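Local coordinates for tellurite resistance protein of COG3793 (Nostoc punctiforme, PDB 2OU3) that is of unknown molecular function but belongs to the TerB tellurite resistance family and binds zinc and an indole aldehyde, at residues Thr25-Met33 against Cys58-Val67; Gln94-Ile102 against Ile119-Ile128. All coordinates share one frame; numbering follows the deposited sequence. Where two conformers were deposited one is given.

Interaction 1 (Thr25-Met33 against Cys58-Val67). With I3A (1H-indole-3-carbaldehyde), chain E.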
ATOM      1  N   THR A  25      16.257  -4.186  -7.297  1.00 14.24           N
ATOM      2  CA  THR A  25      17.064  -5.313  -6.861  1.00 14.17           C
ATOM      3  C   THR A  25      16.958  -5.416  -5.353  1.00 14.15           C
ATOM      4  O   THR A  25      16.699  -4.402  -4.668  1.00 11.80           O
ATOM      5  CB  THR A  25      18.536  -5.137  -7.275  1.00 13.45           C
ATOM      6  OG1 THR A  25      19.034  -3.947  -6.693  1.00 15.23           O
ATOM      7  CG2 THR A  25      18.679  -5.070  -8.830  1.00 14.28           C
ATOM      8  N   ASN A  26      17.155  -6.618  -4.828  1.00 13.82           N
ATOM      9  CA  ASN A  26      17.224  -6.761  -3.363  1.00 13.48           C
ATOM     10  C   ASN A  26      18.289  -5.887  -2.747  1.00 12.94           C
ATOM     11  O   ASN A  26      18.085  -5.336  -1.647  1.00 12.61           O
ATOM     12  CB  ASN A  26      17.464  -8.193  -2.936  1.00 13.15           C
ATOM     13  CG  ASN A  26      16.261  -9.063  -3.186  1.00 13.43           C
ATOM     14  OD1 ASN A  26      15.169  -8.773  -2.734  1.00 16.55           O
ATOM     15  ND2 ASN A  26      16.458 -10.126  -3.932  1.00 14.32           N
ATOM     16  N   GLU A  27      19.421  -5.757  -3.434  1.00 12.97           N
ATOM     17  CA  GLU A  27      20.508  -4.897  -2.988  0.70 13.95           C
ATOM     18  C   GLU A  27      20.041  -3.436  -2.815  1.00 13.33           C
ATOM     19  O   GLU A  27      20.333  -2.786  -1.833  1.00 13.92           O
ATOM     20  CB  GLU A  27      21.651  -5.000  -3.986  0.70 14.85           C
ATOM     21  CG  GLU A  27      22.399  -6.352  -3.910  0.70 17.12           C
ATOM     22  CD  GLU A  27      21.639  -7.552  -4.517  0.70 23.86           C
ATOM     23  OE1 GLU A  27      20.830  -7.351  -5.444  0.70 11.35           O
ATOM     24  OE2 GLU A  27      21.887  -8.705  -4.071  0.70 20.07           O
ATOM     25  N   ASP A  28      19.325  -2.929  -3.815  1.00 11.68           N
ATOM     26  CA  ASP A  28      18.772  -1.580  -3.756  1.00 11.76           C
ATOM     27  C   ASP A  28      17.716  -1.407  -2.669  1.00 13.58           C
ATOM     28  O   ASP A  28      17.705  -0.384  -1.984  1.00 13.90           O
ATOM     29  CB  ASP A  28      18.210  -1.124  -5.104  1.00 11.26           C
ATOM     30  CG  ASP A  28      19.279  -0.512  -6.034  1.00 11.80           C
ATOM     31  OD1 ASP A  28      20.432  -0.265  -5.578  1.00 16.27           O
ATOM     32  OD2 ASP A  28      18.938  -0.236  -7.223  1.00 13.87           O
ATOM     33  N   SER A  29      16.839  -2.399  -2.490  1.00 13.51           N
ATOM     34  CA  SER A  29      15.872  -2.333  -1.398  1.00 11.64           C
ATOM     35  C   SER A  29      16.601  -2.239  -0.071  1.00 12.96           C
ATOM     36  O   SER A  29      16.230  -1.440   0.803  1.00 13.41           O
ATOM     37  CB  SER A  29      14.906  -3.545  -1.404  1.00 13.44           C
ATOM     38  OG  SER A  29      14.023  -3.509  -2.532  1.00 15.42           O
ATOM     39  N   SER A  30      17.651  -3.042   0.075  1.00 13.31           N
ATOM     40  CA  SER A  30      18.475  -3.042   1.284  1.00 14.19           C
ATOM     41  C   SER A  30      19.128  -1.681   1.570  1.00 13.38           C
ATOM     42  O   SER A  30      18.981  -1.126   2.657  1.00 12.64           O
ATOM     43  CB  SER A  30      19.573  -4.124   1.153  1.00 14.49           C
ATOM     44  OG  SER A  30      20.402  -4.176   2.305  1.00 14.74           O
ATOM     45  N   ILE A  31      19.818  -1.144   0.571  1.00 14.01           N
ATOM     46  CA  ILE A  31      20.491   0.150   0.683  1.00 12.82           C
ATOM     47  C   ILE A  31      19.472   1.270   0.967  1.00 14.01           C
ATOM     48  O   ILE A  31      19.674   2.103   1.868  1.00 14.68           O
ATOM     49  CB  ILE A  31      21.348   0.450  -0.578  1.00 13.52           C
ATOM     50  CG1 ILE A  31      22.513  -0.539  -0.695  1.00 13.90           C
ATOM     51  CG2 ILE A  31      21.929   1.857  -0.526  1.00  7.98           C
ATOM     52  CD1 ILE A  31      23.133  -0.596  -2.089  1.00 13.88           C
ATOM     53  N   TYR A  32      18.349   1.246   0.248  1.00 15.01           N
ATOM     54  CA  TYR A  32      17.281   2.215   0.468  1.00 13.71           C
ATOM     55  C   TYR A  32      16.790   2.182   1.916  1.00 12.91           C
ATOM     56  O   TYR A  32      16.709   3.233   2.578  1.00 11.52           O
ATOM     57  CB  TYR A  32      16.122   1.937  -0.470  1.00 12.69           C
ATOM     58  CG  TYR A  32      14.869   2.770  -0.219  1.00 13.67           C
ATOM     59  CD1 TYR A  32      14.744   4.046  -0.742  1.00 11.98           C
ATOM     60  CD2 TYR A  32      13.812   2.267   0.537  1.00 17.08           C
ATOM     61  CE1 TYR A  32      13.605   4.808  -0.517  1.00 14.62           C
ATOM     62  CE2 TYR A  32      12.680   3.014   0.764  1.00 16.44           C
ATOM     63  CZ  TYR A  32      12.559   4.267   0.226  1.00 17.02           C
ATOM     64  OH  TYR A  32      11.404   4.984   0.452  1.00 14.44           O
HETATM   65  N   MSE A  33      16.497   0.991   2.428  1.00 13.97           N
HETATM   66  CA  MSE A  33      15.996   0.841   3.800  0.70 13.68           C
HETATM   67  C   MSE A  33      17.035   1.211   4.831  1.00 14.09           C
HETATM   68  O   MSE A  33      16.706   1.790   5.853  1.00 15.18           O
HETATM   69  CB  MSE A  33      15.495  -0.572   4.084  0.70 14.36           C
HETATM   70  CG  MSE A  33      14.142  -0.848   3.523  0.70 16.95           C
HETATM   71 SE   MSE A  33      12.791   0.423   4.117  0.53 19.65          SE
HETATM   72  CE  MSE A  33      13.271   0.550   5.890  0.70  9.29           C
ATOM     73  N   CYS A  58       9.245  -2.890   4.393  1.00 13.98           N
ATOM     74  CA  CYS A  58      10.207  -3.474   3.482  1.00 14.93           C
ATOM     75  C   CYS A  58       9.795  -4.899   3.092  1.00 16.07           C
ATOM     76  O   CYS A  58       9.797  -5.264   1.915  1.00 13.30           O
ATOM     77  CB  CYS A  58      11.616  -3.433   4.085  1.00 16.62           C
ATOM     78  SG  CYS A  58      12.901  -4.131   3.019  1.00 18.09           S
ATOM     79  N   ALA A  59       9.374  -5.693   4.071  1.00 14.00           N
ATOM     80  CA  ALA A  59       8.943  -7.079   3.799  1.00 15.46           C
ATOM     81  C   ALA A  59       7.785  -7.142   2.822  1.00 16.20           C
ATOM     82  O   ALA A  59       7.728  -8.082   2.002  1.00 16.63           O
ATOM     83  CB  ALA A  59       8.564  -7.800   5.095  1.00 15.50           C
ATOM     84  N   SER A  60       6.868  -6.165   2.904  1.00 18.05           N
ATOM     85  CA  SER A  60       5.678  -6.163   2.067  1.00 18.80           C
ATOM     86  C   SER A  60       6.041  -6.125   0.611  1.00 17.68           C
ATOM     87  O   SER A  60       5.238  -6.546  -0.193  1.00 18.24           O
ATOM     88  CB  SER A  60       4.737  -4.998   2.379  1.00 19.29           C
ATOM     89  OG  SER A  60       5.240  -3.784   1.892  1.00 17.89           O
ATOM     90  N   TRP A  61       7.202  -5.577   0.238  1.00 16.01           N
ATOM     91  CA  TRP A  61       7.574  -5.504  -1.194  1.00 16.85           C
ATOM     92  C   TRP A  61       7.989  -6.857  -1.756  1.00 18.00           C
ATOM     93  O   TRP A  61       8.255  -6.987  -2.952  1.00 18.43           O
ATOM     94  CB  TRP A  61       8.722  -4.546  -1.484  1.00 17.36           C
ATOM     95  CG  TRP A  61       8.631  -3.260  -0.735  1.00 15.77           C
ATOM     96  CD1 TRP A  61       7.496  -2.628  -0.352  1.00 16.91           C
ATOM     97  CD2 TRP A  61       9.720  -2.462  -0.262  1.00 12.24           C
ATOM     98  NE1 TRP A  61       7.806  -1.483   0.340  1.00 14.81           N
ATOM     99  CE2 TRP A  61       9.167  -1.351   0.392  1.00 15.75           C
ATOM    100  CE3 TRP A  61      11.120  -2.567  -0.349  1.00 15.14           C
ATOM    101  CZ2 TRP A  61       9.958  -0.365   0.988  1.00 14.57           C
ATOM    102  CZ3 TRP A  61      11.890  -1.600   0.236  1.00 15.62           C
ATOM    103  CH2 TRP A  61      11.311  -0.511   0.901  1.00 16.83           C
ATOM    104  N   GLY A  62       8.090  -7.850  -0.905  1.00 15.04           N
ATOM    105  CA  GLY A  62       8.473  -9.208  -1.334  1.00 17.04           C
ATOM    106  C   GLY A  62       9.965  -9.415  -1.538  1.00 16.85           C
ATOM    107  O   GLY A  62      10.394 -10.359  -2.233  1.00 16.18           O
ATOM    108  N   VAL A  63      10.770  -8.551  -0.915  1.00 16.09           N
ATOM    109  CA  VAL A  63      12.243  -8.717  -0.893  1.00 13.53           C
ATOM    110  C   VAL A  63      12.667 -10.113  -0.411  1.00 16.90           C
ATOM    111  O   VAL A  63      11.942 -10.781   0.335  1.00 14.93           O
ATOM    112  CB  VAL A  63      12.971  -7.650  -0.046  1.00 15.18           C
ATOM    113  CG1 VAL A  63      12.726  -6.287  -0.612  1.00 16.01           C
ATOM    114  CG2 VAL A  63      12.613  -7.734   1.480  1.00 12.96           C
ATOM    115  N   ALA A  64      13.825 -10.569  -0.893  1.00 15.49           N
ATOM    116  CA  ALA A  64      14.439 -11.794  -0.400  1.00 14.64           C
ATOM    117  C   ALA A  64      14.590 -11.724   1.102  1.00 15.99           C
ATOM    118  O   ALA A  64      14.792 -10.633   1.643  1.00 13.63           O
ATOM    119  CB  ALA A  64      15.833 -12.028  -1.079  1.00 14.93           C
ATOM    120  N   ASP A  65      14.475 -12.882   1.781  1.00 15.73           N
ATOM    121  CA  ASP A  65      14.601 -12.967   3.242  1.00 15.91           C
ATOM    122  C   ASP A  65      15.890 -12.382   3.792  1.00 15.28           C
ATOM    123  O   ASP A  65      15.902 -11.800   4.882  1.00 15.44           O
ATOM    124  CB  ASP A  65      14.540 -14.417   3.718  1.00 17.16           C
ATOM    125  CG  ASP A  65      13.124 -14.993   3.673  1.00 22.82           C
ATOM    126  OD1 ASP A  65      12.157 -14.272   3.332  1.00 24.75           O
ATOM    127  OD2 ASP A  65      13.006 -16.183   3.987  1.00 26.87           O
ATOM    128  N   TRP A  66      16.994 -12.585   3.077  1.00 13.97           N
ATOM    129  CA  TRP A  66      18.248 -12.005   3.528  1.00 13.69           C
ATOM    130  C   TRP A  66      18.134 -10.508   3.840  1.00 11.92           C
ATOM    131  O   TRP A  66      18.812 -10.013   4.740  1.00 13.28           O
ATOM    132  CB  TRP A  66      19.422 -12.264   2.561  1.00 14.12           C
ATOM    133  CG  TRP A  66      19.517 -11.396   1.307  1.00 11.46           C
ATOM    134  CD1 TRP A  66      19.184 -11.771   0.028  1.00 13.67           C
ATOM    135  CD2 TRP A  66      20.070 -10.071   1.200  1.00 13.13           C
ATOM    136  NE1 TRP A  66      19.455 -10.753  -0.842  1.00 14.19           N
ATOM    137  CE2 TRP A  66      20.001  -9.699  -0.158  1.00 13.34           C
ATOM    138  CE3 TRP A  66      20.596  -9.160   2.121  1.00 16.10           C
ATOM    139  CZ2 TRP A  66      20.422  -8.462  -0.610  1.00 13.98           C
ATOM    140  CZ3 TRP A  66      21.032  -7.926   1.671  1.00 13.29           C
ATOM    141  CH2 TRP A  66      20.939  -7.586   0.318  1.00 17.37           C
ATOM    142  N   VAL A  67      17.332  -9.774   3.059  1.00 12.70           N
ATOM    143  CA  VAL A  67      17.255  -8.343   3.225  1.00 12.77           C
ATOM    144  C   VAL A  67      16.716  -8.015   4.608  1.00 11.52           C
ATOM    145  O   VAL A  67      17.246  -7.162   5.301  1.00 12.89           O
ATOM    146  CB  VAL A  67      16.393  -7.688   2.129  1.00 11.62           C
ATOM    147  CG1 VAL A  67      16.201  -6.110   2.360  1.00 10.34           C
ATOM    148  CG2 VAL A  67      16.994  -7.964   0.762  1.00 12.85           C
TER
HETATM  149  O   I3A E 163      13.334  -0.815  -2.931  1.00 14.37           O
HETATM  150  C3' I3A E 163      12.480   0.013  -2.621  1.00 13.87           C
HETATM  151  C3  I3A E 163      12.704   1.418  -3.040  1.00  7.99           C
HETATM  152  C2  I3A E 163      11.812   2.433  -2.823  1.00  8.30           C
HETATM  153  N   I3A E 163      12.346   3.578  -3.368  1.00 11.03           N
HETATM  154  C8  I3A E 163      13.551   3.343  -3.928  1.00 11.37           C
HETATM  155  C9  I3A E 163      13.876   1.920  -3.764  1.00 10.31           C
HETATM  156  C4  I3A E 163      15.061   1.381  -4.289  1.00 11.96           C
HETATM  157  C5  I3A E 163      15.937   2.227  -4.926  1.00 11.86           C
HETATM  158  C6  I3A E 163      15.647   3.590  -5.101  1.00 12.27           C
HETATM  159  C7  I3A E 163      14.466   4.123  -4.608  1.00 11.93           C
HETATM  160  O   HOH W   1      19.822 -10.705  -4.001  1.00 20.05           O
HETATM  161  O   HOH W   2      19.516  -5.553   4.379  1.00 12.57           O

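Interaction 2 (Gln94-Ile102 against Ile119-Ile128). With I3A (1H-indole-3-carbaldehyde), chain E.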
ATOM      1  N   GLN A  94      16.405  10.747  -2.665  1.00 14.74           N
ATOM      2  CA  GLN A  94      16.508  11.568  -1.447  1.00 13.21           C
ATOM      3  C   GLN A  94      15.155  11.919  -0.833  1.00 13.27           C
ATOM      4  O   GLN A  94      14.977  11.780   0.365  1.00 14.70           O
ATOM      5  CB  GLN A  94      17.319  12.840  -1.701  1.00 14.60           C
ATOM      6  CG  GLN A  94      18.846  12.607  -1.891  1.00 15.34           C
ATOM      7  CD  GLN A  94      19.240  12.219  -3.305  1.00 24.29           C
ATOM      8  OE1 GLN A  94      18.389  11.978  -4.175  1.00 19.83           O
ATOM      9  NE2 GLN A  94      20.546  12.138  -3.539  1.00 21.78           N
ATOM     10  N   ARG A  95      14.204  12.385  -1.647  1.00 11.69           N
ATOM     11  CA  ARG A  95      12.899  12.796  -1.112  1.00 12.50           C
ATOM     12  C   ARG A  95      12.089  11.586  -0.647  1.00 12.74           C
ATOM     13  O   ARG A  95      11.378  11.630   0.344  1.00 13.72           O
ATOM     14  CB  ARG A  95      12.102  13.573  -2.136  1.00 12.79           C
ATOM     15  CG  ARG A  95      12.763  14.887  -2.550  1.00 11.66           C
ATOM     16  CD  ARG A  95      11.891  15.597  -3.564  1.00 15.37           C
ATOM     17  NE  ARG A  95      12.551  16.768  -4.113  1.00 16.46           N
ATOM     18  CZ  ARG A  95      11.935  17.691  -4.843  1.00 16.38           C
ATOM     19  NH1 ARG A  95      10.646  17.600  -5.137  1.00 14.32           N
ATOM     20  NH2 ARG A  95      12.615  18.713  -5.268  1.00 16.09           N
ATOM     21  N   ASP A  96      12.227  10.508  -1.398  1.00 13.88           N
ATOM     22  CA  ASP A  96      11.578   9.242  -1.138  1.00 13.51           C
ATOM     23  C   ASP A  96      12.075   8.698   0.220  1.00 12.37           C
ATOM     24  O   ASP A  96      11.294   8.310   1.076  1.00 12.04           O
ATOM     25  CB  ASP A  96      11.925   8.360  -2.339  1.00 13.17           C
ATOM     26  CG  ASP A  96      11.314   6.960  -2.306  1.00 15.19           C
ATOM     27  OD1 ASP A  96      10.628   6.565  -1.329  1.00 13.57           O
ATOM     28  OD2 ASP A  96      11.526   6.277  -3.355  1.00 12.99           O
ATOM     29  N   ILE A  97      13.389   8.706   0.417  1.00 13.46           N
ATOM     30  CA  ILE A  97      13.970   8.252   1.653  1.00 12.55           C
ATOM     31  C   ILE A  97      13.383   9.082   2.826  1.00 12.83           C
ATOM     32  O   ILE A  97      13.014   8.536   3.866  1.00 13.73           O
ATOM     33  CB  ILE A  97      15.545   8.428   1.638  1.00 13.55           C
ATOM     34  CG1 ILE A  97      16.233   7.397   0.709  1.00 10.22           C
ATOM     35  CG2 ILE A  97      16.124   8.361   3.072  1.00 13.06           C
ATOM     36  CD1 ILE A  97      17.657   7.824   0.210  1.00 11.55           C
ATOM     37  N   LEU A  98      13.354  10.398   2.653  1.00 14.65           N
ATOM     38  CA  LEU A  98      12.905  11.318   3.737  1.00 14.01           C
ATOM     39  C   LEU A  98      11.479  11.038   4.139  1.00 13.86           C
ATOM     40  O   LEU A  98      11.161  10.969   5.321  1.00 15.51           O
ATOM     41  CB  LEU A  98      13.051  12.769   3.296  1.00 12.32           C
ATOM     42  CG  LEU A  98      13.083  13.736   4.488  1.00 16.77           C
ATOM     43  CD1 LEU A  98      14.505  13.575   5.049  1.00 15.02           C
ATOM     44  CD2 LEU A  98      12.826  15.187   4.143  1.00 17.10           C
ATOM     45  N   LEU A  99      10.604  10.870   3.139  1.00 13.22           N
ATOM     46  CA  LEU A  99       9.212  10.591   3.372  1.00 12.46           C
ATOM     47  C   LEU A  99       9.008   9.288   4.118  1.00 13.12           C
ATOM     48  O   LEU A  99       8.245   9.229   5.059  1.00 15.20           O
ATOM     49  CB  LEU A  99       8.407  10.614   2.053  1.00 14.93           C
ATOM     50  CG  LEU A  99       6.904  10.319   2.227  1.00 15.22           C
ATOM     51  CD1 LEU A  99       6.208  11.340   3.130  1.00 16.19           C
ATOM     52  CD2 LEU A  99       6.190  10.195   0.859  1.00 16.80           C
ATOM     53  N   SER A 100       9.696   8.239   3.715  1.00 12.60           N
ATOM     54  CA  SER A 100       9.636   6.976   4.466  1.00 13.12           C
ATOM     55  C   SER A 100      10.161   7.158   5.890  1.00 13.38           C
ATOM     56  O   SER A 100       9.592   6.630   6.829  1.00 14.39           O
ATOM     57  CB  SER A 100      10.439   5.889   3.742  1.00 14.30           C
ATOM     58  OG  SER A 100       9.781   5.513   2.532  1.00 12.93           O
ATOM     59  N   ALA A 101      11.239   7.934   6.047  1.00 13.71           N
ATOM     60  CA  ALA A 101      11.793   8.215   7.372  1.00 12.95           C
ATOM     61  C   ALA A 101      10.792   8.938   8.279  1.00 14.64           C
ATOM     62  O   ALA A 101      10.668   8.632   9.474  1.00 11.97           O
ATOM     63  CB  ALA A 101      13.073   9.052   7.256  1.00 14.72           C
ATOM     64  N   ILE A 102      10.054   9.875   7.693  1.00 14.80           N
ATOM     65  CA  ILE A 102       8.970  10.571   8.417  1.00 15.45           C
ATOM     66  C   ILE A 102       7.919   9.581   8.881  1.00 15.61           C
ATOM     67  O   ILE A 102       7.522   9.603  10.042  1.00 14.76           O
ATOM     68  CB  ILE A 102       8.323  11.648   7.531  1.00 13.81           C
ATOM     69  CG1 ILE A 102       9.323  12.781   7.301  1.00 15.66           C
ATOM     70  CG2 ILE A 102       6.990  12.191   8.164  1.00 11.44           C
ATOM     71  CD1 ILE A 102       8.999  13.710   6.090  1.00 18.29           C
ATOM     72  N   ILE A 119      14.813  15.283  11.162  1.00 22.89           N
ATOM     73  CA  ILE A 119      14.466  15.135   9.753  1.00 24.04           C
ATOM     74  C   ILE A 119      15.076  16.262   8.957  1.00 21.45           C
ATOM     75  O   ILE A 119      15.540  16.041   7.837  1.00 21.13           O
ATOM     76  CB  ILE A 119      12.931  15.112   9.516  1.00 25.57           C
ATOM     77  CG1 ILE A 119      12.326  13.774   9.956  1.00 30.92           C
ATOM     78  CG2 ILE A 119      12.599  15.335   8.053  1.00 30.32           C
ATOM     79  CD1 ILE A 119      10.854  13.891  10.379  1.00 36.14           C
ATOM     80  N   ARG A 120      15.095  17.468   9.533  1.00 18.18           N
ATOM     81  CA  ARG A 120      15.660  18.606   8.820  1.00 18.94           C
ATOM     82  C   ARG A 120      17.173  18.485   8.725  1.00 17.66           C
ATOM     83  O   ARG A 120      17.749  18.845   7.708  1.00 20.17           O
ATOM     84  CB  ARG A 120      15.178  19.930   9.446  1.00 18.35           C
ATOM     85  CG  ARG A 120      13.835  20.330   8.838  1.00 26.15           C
ATOM     86  CD  ARG A 120      12.988  21.299   9.612  1.00 27.87           C
ATOM     87  NE  ARG A 120      11.638  21.372   9.012  1.00 20.28           N
ATOM     88  CZ  ARG A 120      10.700  20.454   9.172  1.00 24.27           C
ATOM     89  NH1 ARG A 120      10.931  19.356   9.893  1.00 24.74           N
ATOM     90  NH2 ARG A 120       9.529  20.631   8.596  1.00 27.57           N
ATOM     91  N   LYS A 121      17.811  17.998   9.791  1.00 18.63           N
ATOM     92  CA  LYS A 121      19.257  17.742   9.777  1.00 21.09           C
ATOM     93  C   LYS A 121      19.623  16.750   8.689  1.00 19.83           C
ATOM     94  O   LYS A 121      20.635  16.925   8.002  1.00 19.63           O
ATOM     95  CB  LYS A 121      19.749  17.245  11.148  1.00 21.81           C
ATOM     96  CG  LYS A 121      19.836  18.335  12.192  1.00 27.00           C
ATOM     97  CD  LYS A 121      20.454  17.843  13.509  1.00 27.97           C
HETATM   98  N   MSE A 122      18.784  15.730   8.511  1.00 20.28           N
HETATM   99  CA  MSE A 122      19.013  14.713   7.482  1.00 19.65           C
HETATM  100  C   MSE A 122      18.733  15.265   6.098  1.00 19.99           C
HETATM  101  O   MSE A 122      19.494  15.011   5.161  1.00 21.19           O
HETATM  102  CB  MSE A 122      18.156  13.467   7.710  1.00 21.49           C
HETATM  103  CG  MSE A 122      18.487  12.684   8.965  1.00 17.04           C
HETATM  104 SE   MSE A 122      20.404  12.152   9.076  0.75 27.57          SE
HETATM  105  CE  MSE A 122      20.683  12.671  10.693  1.00 15.36           C
ATOM    106  N   ALA A 123      17.651  16.042   5.967  1.00 21.07           N
ATOM    107  CA  ALA A 123      17.345  16.711   4.693  1.00 19.71           C
ATOM    108  C   ALA A 123      18.460  17.622   4.248  1.00 20.31           C
ATOM    109  O   ALA A 123      18.731  17.720   3.053  1.00 21.89           O
ATOM    110  CB  ALA A 123      16.031  17.472   4.775  1.00 22.51           C
ATOM    111  N   THR A 124      19.124  18.294   5.194  1.00 20.67           N
ATOM    112  CA  THR A 124      20.292  19.093   4.855  1.00 21.25           C
ATOM    113  C   THR A 124      21.413  18.211   4.270  1.00 20.79           C
ATOM    114  O   THR A 124      22.005  18.540   3.222  1.00 23.31           O
ATOM    115  CB  THR A 124      20.771  19.852   6.082  1.00 22.79           C
ATOM    116  OG1 THR A 124      19.630  20.411   6.751  1.00 22.85           O
ATOM    117  CG2 THR A 124      21.730  20.930   5.665  1.00 25.71           C
ATOM    118  N   ILE A 125      21.686  17.102   4.939  1.00 19.84           N
ATOM    119  CA  ILE A 125      22.668  16.118   4.462  1.00 21.61           C
ATOM    120  C   ILE A 125      22.290  15.606   3.085  1.00 21.45           C
ATOM    121  O   ILE A 125      23.133  15.521   2.199  1.00 23.24           O
ATOM    122  CB  ILE A 125      22.813  14.953   5.450  1.00 22.84           C
ATOM    123  CG1 ILE A 125      23.465  15.458   6.749  1.00 22.58           C
ATOM    124  CG2 ILE A 125      23.666  13.824   4.831  1.00 23.48           C
ATOM    125  CD1 ILE A 125      23.355  14.499   7.940  1.00 23.13           C
ATOM    126  N   LEU A 126      21.004  15.325   2.898  1.00 20.59           N
ATOM    127  CA  LEU A 126      20.475  14.892   1.601  1.00 20.58           C
ATOM    128  C   LEU A 126      20.356  15.987   0.547  1.00 22.31           C
ATOM    129  O   LEU A 126      20.094  15.687  -0.618  1.00 23.08           O
ATOM    130  CB  LEU A 126      19.118  14.214   1.799  1.00 19.10           C
ATOM    131  CG  LEU A 126      19.126  12.869   2.500  1.00 21.65           C
ATOM    132  CD1 LEU A 126      17.709  12.421   2.628  1.00 20.68           C
ATOM    133  CD2 LEU A 126      19.963  11.826   1.739  1.00 24.15           C
ATOM    134  N   GLY A 127      20.542  17.250   0.925  1.00 20.88           N
ATOM    135  CA  GLY A 127      20.434  18.350  -0.024  1.00 20.50           C
ATOM    136  C   GLY A 127      19.014  18.775  -0.391  1.00 20.44           C
ATOM    137  O   GLY A 127      18.795  19.435  -1.421  1.00 23.72           O
ATOM    138  N   ILE A 128      18.057  18.449   0.467  1.00 17.27           N
ATOM    139  CA  ILE A 128      16.638  18.766   0.227  1.00 16.69           C
ATOM    140  C   ILE A 128      16.340  20.128   0.868  1.00 16.37           C
ATOM    141  O   ILE A 128      16.658  20.338   2.042  1.00 16.62           O
ATOM    142  CB  ILE A 128      15.706  17.679   0.865  1.00 15.41           C
ATOM    143  CG1 ILE A 128      16.056  16.274   0.357  1.00 21.40           C
ATOM    144  CG2 ILE A 128      14.230  17.983   0.610  1.00 13.01           C
ATOM    145  CD1 ILE A 128      15.301  15.136   1.076  1.00 18.49           C
TER
HETATM  146  O   I3A E 163      13.334  -0.815  -2.931  1.00 14.37           O
HETATM  147  C3' I3A E 163      12.480   0.013  -2.621  1.00 13.87           C
HETATM  148  C3  I3A E 163      12.704   1.418  -3.040  1.00  7.99           C
HETATM  149  C2  I3A E 163      11.812   2.433  -2.823  1.00  8.30           C
HETATM  150  N   I3A E 163      12.346   3.578  -3.368  1.00 11.03           N
HETATM  151  C8  I3A E 163      13.551   3.343  -3.928  1.00 11.37           C
HETATM  152  C9  I3A E 163      13.876   1.920  -3.764  1.00 10.31           C
HETATM  153  C4  I3A E 163      15.061   1.381  -4.289  1.00 11.96           C
HETATM  154  C5  I3A E 163      15.937   2.227  -4.926  1.00 11.86           C
HETATM  155  C6  I3A E 163      15.647   3.590  -5.101  1.00 12.27           C
HETATM  156  C7  I3A E 163      14.466   4.123  -4.608  1.00 11.93           C
HETATM  157  O   HOH W   3      22.355  13.540  -1.706  1.00 30.61           O

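Interaction 1 (Thr25-Met33 against Cys58-Val67)
The rings of Tyr-32 and Trp-61 meet obliquely, planes 59° apart, and both turn a face to the bound 1H-indole-3-carbaldehyde. Indole C2 lies 3.5 Å above the centre of the Tyr-32 ring, while the aldehyde carbon C3' sits over one face of Trp-61, 3.3 Å from its CZ3. Cys-58 CA covers the opposite Trp-61 face, and Ser-29 CB lies at the edge of the Trp-61 ring, in its plane. This pocket wall is built where the start of helix 26-41 packs against the turn between helices 48-60 and 65-73 of the all-helical TerB-like fold. Tyr-32 reaches the ligand because its CG stands anti to the backbone N (chi1 173°). Deeper in, Met-33 is a selenomethionine modelled in two conformers; in the one described here, its selenium makes a tentative, oblique Met-aromatic contact 3.7 Å from Trp-61 CH2, and its CG rests on Cys-58 SG. Ser-29 OG donates to the aldehyde oxygen over 2.8 Å.

The outer half is more polar. Trp-66 has Val-67 CG2 over one face, and Asn-26 CB and Ser-30 CB approach its ring obliquely. In one of the two conformers of Glu-27, a water joins its OE2 to Trp-66 NE1, and a second water joins Ser-30 OG to Val-67 O. Thr-25 N-caps the helix, its OG1 accepting from Asp-28 N. Directly after it, Asn-26 ties the turn to this helix start: its OD1 takes the amide of Ala-64 N at 2.9 Å, nearly straight at 168°, with the donor raised above the carbonyl plane.

Interaction 2 (Gln94-Ile102 against Ile119-Ile128)
Leu-98 fills the middle of an antiparallel helix pair: segments 94-102 and 119-126 of helices 94-106 and 113-126 run at 167°, their axes 10.4 Å apart. Its CD2 branch meets Ile-119 CG2 and Ile-128 CD1, each at 3.9 Å, and also faces the methyl of Ala-123. CD1 lies on Ile-119 too, by its backbone O, and approaches Leu-126 CD1 more distantly. One turn further along helix 94-106, Ile-102 and Ile-119 cross at about a right angle, with Ile-102 CG1 3.6 Å from Ile-119 CD1. Leu-98, Ile-102, Ile-119 and Ala-123 form a closely fitted, buried apolar part.

The other end is more open to solvent and water-bridged. In Gln-94, chi1 (-72°) lays CG against Leu-126, and the bend at chi2 (84°) turns the amide away; NE2 bonds to Ser-91 O and to a water weakly linked to Leu-126 O. Here the second helix closes in a Schellman motif at Gly-127, and the chain turns back to make a close exception, Ile-128 CD1 lying 3.4 Å from Gln-94 O. On the far side of helix 94-106, Asp-96 OD2 accepts the ligand's indole N-H at 2.8 Å and bonds to Tyr-155 OH of the second subunit. Helix 130-154 packs on Leu-98, Ile-102 and Ala-123, whereas Cys-39 of helix 26-41 touches Leu-98, Ala-101 and Met-122, which places the pair between these two helices.

Interaction 1 closes before interaction 2 opens along the chain, and their centres lie 20 Å apart. Helix 26-41, which supplies most of residues 25-33, also packs on the 94-102 and 119-128 pair, so the two contacts share one all-helical body. They meet directly at the Tyr-32 hydroxyl, which probably hydrogen-bonds to Asp-96 OD1 at 2.5 Å and to Ser-100 OG. The ligand bridges the two contacts, with interaction 1 supplying aromatic faces as well as a polar grip and interaction 2 a single acceptor. Tyr-161 of the second subunit bonds to Asp-28, and interaction 2 also meets that subunit, consistent with dimerisation helping to complete the pocket.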